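CalS10 (Micromonospora echinospora, PDB 6UK5) binds S-adenosylmethionine and probably transfers its methyl group to an amino pentose in the biosynthesis of calicheamicin. Local coordinates at residues A[25-28]-A[29-33]; A[200-204]-A[205-209]; A[217-220]-A[221-224]; A[41-44]-A[45-49]. One frame throughout, in Å; residues are numbered along the deposited sequence.

Contact 1. Residues A[25-28]-A[29-33]. With SAM (S-adenosylmethionine), chain D.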
# COMPACT_ATOMS: atom_id res chain seq x y z
N VAL A 25 -1.96 2.48 -13.53
CA VAL A 25 -2.55 2.08 -12.25
C VAL A 25 -3.91 2.72 -12.02
O VAL A 25 -4.57 2.41 -11.02
CB VAL A 25 -1.61 2.42 -11.08
CG1 VAL A 25 -0.34 1.59 -11.15
CG2 VAL A 25 -1.28 3.91 -11.07
N TYR A 26 -4.36 3.60 -12.92
CA TYR A 26 -5.53 4.42 -12.63
C TYR A 26 -6.79 3.60 -12.45
O TYR A 26 -7.61 3.90 -11.57
CB TYR A 26 -5.69 5.44 -13.77
CG TYR A 26 -7.09 5.93 -14.00
CD1 TYR A 26 -7.86 5.42 -15.03
CD2 TYR A 26 -7.64 6.91 -13.19
CE1 TYR A 26 -9.15 5.87 -15.25
CE2 TYR A 26 -8.92 7.37 -13.40
CZ TYR A 26 -9.67 6.85 -14.43
OH TYR A 26 -10.95 7.30 -14.65
N GLU A 27 -6.97 2.54 -13.24
CA GLU A 27 -8.19 1.74 -13.13
C GLU A 27 -8.14 0.80 -11.93
O GLU A 27 -9.15 0.62 -11.24
CB GLU A 27 -8.43 0.96 -14.42
CG GLU A 27 -8.23 1.78 -15.67
CD GLU A 27 -8.59 1.01 -16.93
OE1 GLU A 27 -9.75 0.56 -17.03
OE2 GLU A 27 -7.71 0.86 -17.80
N ALA A 28 -6.98 0.19 -11.69
CA ALA A 28 -6.84 -0.73 -10.56
C ALA A 28 -7.37 -0.13 -9.26
O ALA A 28 -8.02 -0.83 -8.47
CB ALA A 28 -5.36 -1.10 -10.40
N ALA A 29 -7.10 1.15 -9.02
CA ALA A 29 -7.48 1.75 -7.74
C ALA A 29 -9.00 1.85 -7.60
O ALA A 29 -9.57 1.38 -6.61
CB ALA A 29 -6.84 3.13 -7.60
N TYR A 30 -9.66 2.45 -8.59
CA TYR A 30 -11.09 2.70 -8.46
C TYR A 30 -11.90 1.41 -8.55
O TYR A 30 -12.98 1.32 -7.95
CB TYR A 30 -11.51 3.70 -9.52
CG TYR A 30 -10.89 5.06 -9.28
CD1 TYR A 30 -11.35 5.89 -8.27
CD2 TYR A 30 -9.82 5.50 -10.05
CE1 TYR A 30 -10.77 7.13 -8.04
CE2 TYR A 30 -9.24 6.73 -9.83
CZ TYR A 30 -9.71 7.54 -8.82
OH TYR A 30 -9.12 8.77 -8.60
N ARG A 31 -11.41 0.41 -9.29
CA ARG A 31 -12.08 -0.89 -9.29
C ARG A 31 -11.96 -1.57 -7.93
O ARG A 31 -12.93 -2.18 -7.46
CB ARG A 31 -11.49 -1.78 -10.39
CG ARG A 31 -12.43 -1.97 -11.58
CD ARG A 31 -11.91 -3.01 -12.56
NE ARG A 31 -10.99 -2.44 -13.55
CZ ARG A 31 -11.38 -1.90 -14.70
NH1 ARG A 31 -12.66 -1.84 -15.03
NH2 ARG A 31 -10.47 -1.41 -15.53
N GLY A 32 -10.80 -1.46 -7.28
CA GLY A 32 -10.64 -2.06 -5.97
C GLY A 32 -11.58 -1.48 -4.93
O GLY A 32 -11.99 -2.19 -4.00
N ARG A 33 -11.93 -0.20 -5.05
CA ARG A 33 -12.88 0.40 -4.13
C ARG A 33 -14.33 0.14 -4.53
O ARG A 33 -15.23 0.47 -3.76
CB ARG A 33 -12.63 1.91 -4.02
CG ARG A 33 -11.45 2.26 -3.13
CD ARG A 33 -11.25 3.76 -2.99
NE ARG A 33 -10.22 4.08 -2.00
CZ ARG A 33 -10.46 4.51 -0.76
NH1 ARG A 33 -11.71 4.70 -0.34
NH2 ARG A 33 -9.45 4.77 0.05
N SAM D . -14.25 8.83 -18.69
CA SAM D . -13.04 8.70 -17.94
C SAM D . -13.09 7.50 -16.95
O SAM D . -14.12 7.35 -16.24
OXT SAM D . -12.08 6.77 -16.92
CB SAM D . -12.76 10.00 -17.17
CG SAM D . -11.28 10.03 -16.82
SD SAM D . -11.13 11.23 -15.48
CE SAM D . -9.59 10.72 -14.75
C5' SAM D . -10.65 12.83 -16.24
C4' SAM D . -10.05 12.81 -17.65
O4' SAM D . -10.31 14.09 -18.27
C3' SAM D . -8.53 12.60 -17.70
O3' SAM D . -8.22 11.33 -18.27
C2' SAM D . -8.00 13.74 -18.60
O2' SAM D . -7.13 13.25 -19.61
C1' SAM D . -9.28 14.34 -19.20
N9 SAM D . -9.22 15.77 -19.43
C8 SAM D . -9.00 16.76 -18.51
N7 SAM D . -9.08 17.98 -19.00
C5 SAM D . -9.38 17.78 -20.33
C6 SAM D . -9.63 18.67 -21.40
N6 SAM D . -9.55 19.99 -21.29
N1 SAM D . -9.95 18.14 -22.60
C2 SAM D . -10.01 16.81 -22.72
N3 SAM D . -9.78 15.87 -21.79
C4 SAM D . -9.48 16.42 -20.62

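Contact 2. Residues A[200-204]-A[205-209]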
# COMPACT_ATOMS: atom_id res chain seq x y z
N VAL A 200 4.76 1.65 -6.54
CA VAL A 200 4.64 0.44 -7.34
C VAL A 200 5.91 -0.37 -7.18
O VAL A 200 7.00 0.08 -7.54
CB VAL A 200 4.36 0.74 -8.82
CG1 VAL A 200 4.26 -0.56 -9.60
CG2 VAL A 200 3.07 1.54 -8.96
N GLY A 201 5.77 -1.58 -6.64
CA GLY A 201 6.86 -2.53 -6.53
C GLY A 201 6.56 -3.73 -7.43
O GLY A 201 5.46 -4.27 -7.41
N ASP A 202 7.56 -4.12 -8.21
CA ASP A 202 7.37 -5.19 -9.18
C ASP A 202 8.71 -5.86 -9.43
O ASP A 202 9.66 -5.69 -8.66
CB ASP A 202 6.72 -4.63 -10.46
CG ASP A 202 7.50 -3.46 -11.03
OD1 ASP A 202 8.72 -3.37 -10.78
OD2 ASP A 202 6.89 -2.64 -11.75
N ALA A 203 8.79 -6.63 -10.52
CA ALA A 203 10.03 -7.33 -10.86
C ALA A 203 11.20 -6.36 -10.93
O ALA A 203 12.30 -6.67 -10.45
CB ALA A 203 9.86 -8.06 -12.19
N ALA A 204 10.99 -5.19 -11.52
CA ALA A 204 12.08 -4.27 -11.79
C ALA A 204 12.55 -3.50 -10.56
O ALA A 204 13.73 -3.14 -10.49
CB ALA A 204 11.67 -3.28 -12.88
N GLY A 205 11.68 -3.25 -9.60
CA GLY A 205 12.06 -2.48 -8.43
C GLY A 205 10.85 -1.79 -7.82
O GLY A 205 9.71 -2.12 -8.12
N ILE A 206 11.14 -0.84 -6.93
CA ILE A 206 10.12 -0.02 -6.29
C ILE A 206 10.15 1.36 -6.94
O ILE A 206 11.17 2.05 -6.90
CB ILE A 206 10.37 0.11 -4.77
CG1 ILE A 206 10.39 -1.26 -4.09
CG2 ILE A 206 9.32 1.01 -4.15
CD1 ILE A 206 10.84 -1.21 -2.63
N ARG A 207 9.02 1.76 -7.53
CA ARG A 207 8.89 3.10 -8.09
C ARG A 207 7.91 3.93 -7.26
O ARG A 207 6.88 3.42 -6.81
CB ARG A 207 8.39 3.07 -9.54
CG ARG A 207 9.28 2.34 -10.52
CD ARG A 207 8.85 2.59 -11.97
NE ARG A 207 7.41 2.44 -12.21
CZ ARG A 207 6.74 1.29 -12.16
NH1 ARG A 207 7.36 0.16 -11.84
NH2 ARG A 207 5.44 1.28 -12.41
N GLU A 208 8.23 5.21 -7.08
CA GLU A 208 7.31 6.18 -6.49
C GLU A 208 7.07 7.33 -7.46
O GLU A 208 7.99 7.77 -8.15
CB GLU A 208 7.87 6.75 -5.18
CG GLU A 208 9.28 7.28 -5.29
CD GLU A 208 9.75 7.97 -4.03
OE1 GLU A 208 10.80 8.65 -4.10
OE2 GLU A 208 9.07 7.83 -2.99
N PHE A 209 5.83 7.81 -7.52
CA PHE A 209 5.51 9.01 -8.27
C PHE A 209 4.41 9.77 -7.53
O PHE A 209 3.60 9.17 -6.82
CB PHE A 209 5.13 8.72 -9.73
CG PHE A 209 3.83 8.00 -9.92
CD1 PHE A 209 3.77 6.62 -9.91
CD2 PHE A 209 2.66 8.71 -10.15
CE1 PHE A 209 2.57 5.96 -10.10
CE2 PHE A 209 1.46 8.06 -10.34
CZ PHE A 209 1.41 6.68 -10.31

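Contact 3. Residues A[217-220]-A[221-224]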
# COMPACT_ATOMS: atom_id res chain seq x y z
N MET A 217 -15.74 22.54 -8.60
CA MET A 217 -17.18 22.36 -8.69
C MET A 217 -17.82 23.49 -9.49
O MET A 217 -17.31 24.61 -9.53
CB MET A 217 -17.82 22.34 -7.30
CG MET A 217 -19.31 22.04 -7.33
SD MET A 217 -20.11 22.33 -5.75
CE MET A 217 -20.37 24.10 -5.92
N PHE A 218 -18.96 23.19 -10.09
CA PHE A 218 -19.85 24.19 -10.66
C PHE A 218 -21.24 23.97 -10.09
O PHE A 218 -21.59 22.87 -9.66
CB PHE A 218 -19.85 24.12 -12.19
CG PHE A 218 -18.47 24.25 -12.77
CD1 PHE A 218 -17.79 25.45 -12.74
CD2 PHE A 218 -17.84 23.14 -13.32
CE1 PHE A 218 -16.52 25.57 -13.27
CE2 PHE A 218 -16.56 23.24 -13.85
CZ PHE A 218 -15.90 24.46 -13.82
N THR A 219 -22.04 25.03 -10.09
CA THR A 219 -23.35 24.98 -9.46
C THR A 219 -24.42 24.51 -10.44
O THR A 219 -24.25 24.56 -11.67
CB THR A 219 -23.74 26.36 -8.93
OG1 THR A 219 -23.53 27.35 -9.94
CG2 THR A 219 -22.89 26.72 -7.72
N ARG A 220 -25.53 24.03 -9.88
CA ARG A 220 -26.70 23.71 -10.68
C ARG A 220 -27.11 24.89 -11.54
O ARG A 220 -27.44 24.73 -12.72
CB ARG A 220 -27.85 23.28 -9.76
CG ARG A 220 -29.20 23.09 -10.43
CD ARG A 220 -29.18 22.04 -11.53
NE ARG A 220 -30.55 21.69 -11.91
CZ ARG A 220 -31.32 20.82 -11.26
NH1 ARG A 220 -30.85 20.20 -10.18
NH2 ARG A 220 -32.55 20.58 -11.67
N GLU A 221 -27.08 26.10 -10.97
CA GLU A 221 -27.40 27.30 -11.74
C GLU A 221 -26.41 27.50 -12.88
O GLU A 221 -26.79 27.98 -13.96
CB GLU A 221 -27.38 28.51 -10.80
CG GLU A 221 -28.05 29.75 -11.36
CD GLU A 221 -28.39 30.76 -10.29
OE1 GLU A 221 -27.48 31.13 -9.51
OE2 GLU A 221 -29.57 31.16 -10.22
N GLU A 222 -25.15 27.15 -12.67
CA GLU A 222 -24.13 27.35 -13.69
C GLU A 222 -24.28 26.33 -14.82
O GLU A 222 -24.24 26.69 -16.00
CB GLU A 222 -22.75 27.28 -13.06
CG GLU A 222 -22.16 28.66 -12.78
CD GLU A 222 -21.23 28.66 -11.58
OE1 GLU A 222 -20.84 27.57 -11.12
OE2 GLU A 222 -20.90 29.76 -11.08
N TYR A 223 -24.45 25.05 -14.47
CA TYR A 223 -24.72 24.04 -15.48
C TYR A 223 -25.96 24.40 -16.29
O TYR A 223 -25.92 24.43 -17.53
CB TYR A 223 -24.90 22.66 -14.84
CG TYR A 223 -23.66 22.05 -14.22
CD1 TYR A 223 -22.59 21.68 -15.00
CD2 TYR A 223 -23.59 21.81 -12.85
CE1 TYR A 223 -21.46 21.10 -14.45
CE2 TYR A 223 -22.47 21.24 -12.28
CZ TYR A 223 -21.41 20.88 -13.09
OH TYR A 223 -20.29 20.31 -12.53
N ASP A 224 -27.08 24.66 -15.61
CA ASP A 224 -28.32 24.97 -16.32
C ASP A 224 -28.13 26.12 -17.29
O ASP A 224 -28.70 26.12 -18.39
CB ASP A 224 -29.43 25.30 -15.31
CG ASP A 224 -29.97 24.07 -14.62
OD1 ASP A 224 -29.80 22.96 -15.17
OD2 ASP A 224 -30.59 24.23 -13.55

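Contact 4. Residues A[41-44]-A[45-49]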
# COMPACT_ATOMS: atom_id res chain seq x y z
N ALA A 41 -21.55 2.53 -17.76
CA ALA A 41 -21.76 2.67 -19.20
C ALA A 41 -23.08 2.02 -19.62
O ALA A 41 -23.81 2.56 -20.45
CB ALA A 41 -20.59 2.05 -19.96
N ALA A 42 -23.38 0.84 -19.06
CA ALA A 42 -24.63 0.16 -19.39
C ALA A 42 -25.84 1.01 -19.02
O ALA A 42 -26.76 1.18 -19.82
CB ALA A 42 -24.68 -1.19 -18.69
N ASP A 43 -25.85 1.54 -17.79
CA ASP A 43 -26.95 2.40 -17.37
C ASP A 43 -27.05 3.63 -18.26
O ASP A 43 -28.14 4.02 -18.70
CB ASP A 43 -26.77 2.81 -15.91
CG ASP A 43 -27.84 3.78 -15.44
OD1 ASP A 43 -28.91 3.83 -16.07
OD2 ASP A 43 -27.59 4.49 -14.44
N VAL A 44 -25.91 4.26 -18.55
CA VAL A 44 -25.90 5.42 -19.44
C VAL A 44 -26.47 5.04 -20.80
O VAL A 44 -27.26 5.80 -21.39
CB VAL A 44 -24.47 5.99 -19.56
CG1 VAL A 44 -24.41 7.05 -20.66
CG2 VAL A 44 -24.01 6.57 -18.23
N ALA A 45 -26.09 3.87 -21.31
CA ALA A 45 -26.58 3.44 -22.61
C ALA A 45 -28.10 3.26 -22.61
O ALA A 45 -28.78 3.66 -23.55
CB ALA A 45 -25.89 2.14 -23.02
N ASP A 46 -28.64 2.66 -21.54
CA ASP A 46 -30.08 2.49 -21.45
C ASP A 46 -30.81 3.82 -21.52
O ASP A 46 -31.85 3.93 -22.18
CB ASP A 46 -30.45 1.75 -20.16
CG ASP A 46 -30.01 0.30 -20.17
OD1 ASP A 46 -29.62 -0.20 -21.24
OD2 ASP A 46 -30.08 -0.34 -19.10
N ARG A 47 -30.29 4.85 -20.85
CA ARG A 47 -30.97 6.14 -20.81
C ARG A 47 -30.87 6.86 -22.15
O ARG A 47 -31.82 7.52 -22.58
CB ARG A 47 -30.39 7.01 -19.70
CG ARG A 47 -30.83 6.62 -18.31
CD ARG A 47 -30.08 7.41 -17.26
NE ARG A 47 -29.84 6.60 -16.07
CZ ARG A 47 -30.60 6.59 -14.98
NH1 ARG A 47 -31.68 7.36 -14.91
NH2 ARG A 47 -30.29 5.81 -13.96
N ILE A 48 -29.72 6.75 -22.82
CA ILE A 48 -29.61 7.30 -24.17
C ILE A 48 -30.68 6.70 -25.06
O ILE A 48 -31.31 7.40 -25.87
CB ILE A 48 -28.19 7.05 -24.73
CG1 ILE A 48 -27.16 7.84 -23.92
CG2 ILE A 48 -28.14 7.45 -26.19
CD1 ILE A 48 -25.74 7.36 -24.10
N ARG A 49 -30.92 5.39 -24.93
CA ARG A 49 -31.96 4.75 -25.73
C ARG A 49 -33.34 5.25 -25.34
O ARG A 49 -34.23 5.36 -26.20
CB ARG A 49 -31.88 3.23 -25.54
CG ARG A 49 -30.60 2.61 -26.05
CD ARG A 49 -30.50 2.75 -27.55
NE ARG A 49 -29.36 2.03 -28.10
CZ ARG A 49 -29.09 1.95 -29.40
NH1 ARG A 49 -29.87 2.55 -30.28
NH2 ARG A 49 -28.03 1.28 -29.82

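Contact 1. Residues A[25-28]-A[29-33]
Tyr26 and Tyr30, one turn apart on helix 20-32, meet through the CE2 corners of their rings, 3.6 Å from each other. From CB, Tyr26 runs with CG anti to the backbone N (chi1 153°), which carries the ring off the helix toward the cofactor. Its CD2 and CE2 lie against CE2 of Tyr30, and CE2 also packs on the methyl carbon CE of S-adenosylmethionine. CE1 and CZ approach the cofactor carboxylate, and at the tip OH donates a hydrogen bond to SAM OXT over 2.6 Å, with OXT in the plane of the ring at its edge. A tyrosine suits this place because one flat side chain offers carbon to the methyl end and a donor to the carboxylate. Through Tyr26 this helix lines part of the cofactor pocket of what is probably a Rossmann-like methyltransferase domain; Trp37, Glu83, Asp105 and Met106 also hydrogen-bond to the cofactor. The Tyr30 ring sits obliquely to Tyr26, planes 62° apart, and its edge faces Tyr26 O. On the flank, Glu27 OE1 forms a salt bridge with Arg31 NH2 at 2.6 Å, weak as a hydrogen bond because of its bent angle; Arg95 is a second partner of that oxygen.

Contact 2. Residues A[200-204]-A[205-209]
Val200 and Arg207 face each other as an antiparallel hydrogen-bonded pair: Val200 N donates to Arg207 O at 2.8 Å, and Arg207 N donates back to Val200 O. Further along, Asp202 N donates to Gly205 O at 2.9 Å, closing the ladder next to the turn. Side-chain bonds then fasten the turn itself. The Asp202 carboxylate has its CG between the backbone N and the carbonyl carbon (chi1 54°), where OD1 can accept from Gly205 N at 3.2 Å, nearly head-on, and weakly from Ala204 N. The other oxygen serves the charge pair: Arg207 NH1 reaches the syn side of Asp202 OD2 at 2.8 Å, 29° out of the carboxylate plane but within the plane of its own guanidinium. Replacing Asp202 by an alanine would probably leave the Gly205 and Ala204 amides without this acceptor and Arg207 NH1 without its carboxylate mate. By van der Waals contact, the Val200 side chain packs on one face of the guanidinium, CG1 3.6 Å from Arg207 NH2, so the flat cation rests on a branched hydrocarbon. Gly205 suits its place because, at its backbone angles, a CB would clash with Ala204 O. Across the dimer, Glu208 forms a salt bridge with Arg197 of the second subunit. The backbone ladder and the Asp202 bonds make the tight connection of a beta hairpin between strands 191-202 and 206-216.

Contact 3. Residues A[217-220]-A[221-224]
With chi1 at 49°, OG1 of Thr219 lies between its backbone N and carbonyl carbon, turned to the start of helix 220-229; Glu222, with chi1 at -99° and an extended chain beyond CG, brings its carboxylate back to the same residue. Thr219 OG1 accepts from Glu222 N at 3.2 Å, and Glu222 OE1 accepts from Thr219 N at 3.0 Å on its anti side. These reciprocal bonds are a capping box with Thr219 as N-cap, a place where a short hydroxyl side chain can serve an amide of the first turn. Thr219 OG1 also donates weakly to Glu222 OE1, an oxygen that has Arg190 as a salt-bridge partner.

Beside the box, Phe218 CB sits over one face of the Tyr223 ring in a CH-pi contact, 3.7 Å from Tyr223 CZ, and the tyrosine hydroxyl is held by Asn126. Replacing Tyr223 by an alanine would probably uncover Phe218 CB and leave Asn126 without that hydroxyl. At the exposed flank, Arg220 NE forms a salt bridge with Asp224 OD2 at 3.0 Å, weak as a hydrogen bond; Asp224 OD1 bonds to Ser234. The Phe218 side chain packs on Val131 and Met134, joining helix 131-143 to the start of helix 220-229, which follows strand 206-216.

Contact 4. Residues A[41-44]-A[45-49]
Asp43 OD1 is gripped by two nitrogens of Arg47, NE at 2.9 Å and NH2 at 3.2 Å, both weak by their angles. Its partner oxygen makes the straighter bond: Arg47 NH2 donates to Asp43 OD2 over 3.0 Å at 163°, meeting the syn lone pair from within the guanidinium plane. The two flat groups are turned 60° against each other, and the salt bridge is forked rather than a coplanar pairing. Asp43 gets there with CG anti to the backbone N (chi1 177°), while Arg47 bends at chi3 to bring its head back over the turn. An acid four residues before a base suits a helix, since that spacing puts the pair on one flank, here beside Trp240.

All of this lies on helix 37-51, an amphipathic helix that packs beside helix 67-73 and against strand 115-120 of the Rossmann-like seven-stranded sheet. Its backbone runs regularly, with Ala45 N bonded to Ala41 O at 2.8 Å and Ile48 N to Val44 O at 3.0 Å. On the buried flank Val44 CG1 touches Ile48 CD1 at 3.7 Å, branched side chains suited to filling the space against Thr119 and Ala117 of that strand. Ala41 and Ala45 keep their side short, and Ala41 packs on His68, Thr71 and Phe72. At the outer surface Asp46 turns its OD1 to Arg75 in a salt bridge.

Along the chain the order is contact 1, contact 4, contact 2, contact 3. Helices 20-32 and 37-51, carrying contacts 1 and 4, follow each other, with contact centres about 23 Å apart. Contacts 1 and 2 touch although their centres are about 17 Å apart: Val25 CG2 lies 3.9 Å from Phe209 CZ, so helix 20-32 packs on the five-stranded sheet whose hairpin forms contact 2. Strand 206-216 then leads from that hairpin to helix 220-229, placing contacts 2 and 3 about 41 Å apart between centres. Contact 4 lies against the seven-stranded sheet. Of the four, contact 1 touches the cofactor, while contact 2 lies at the dimer interface.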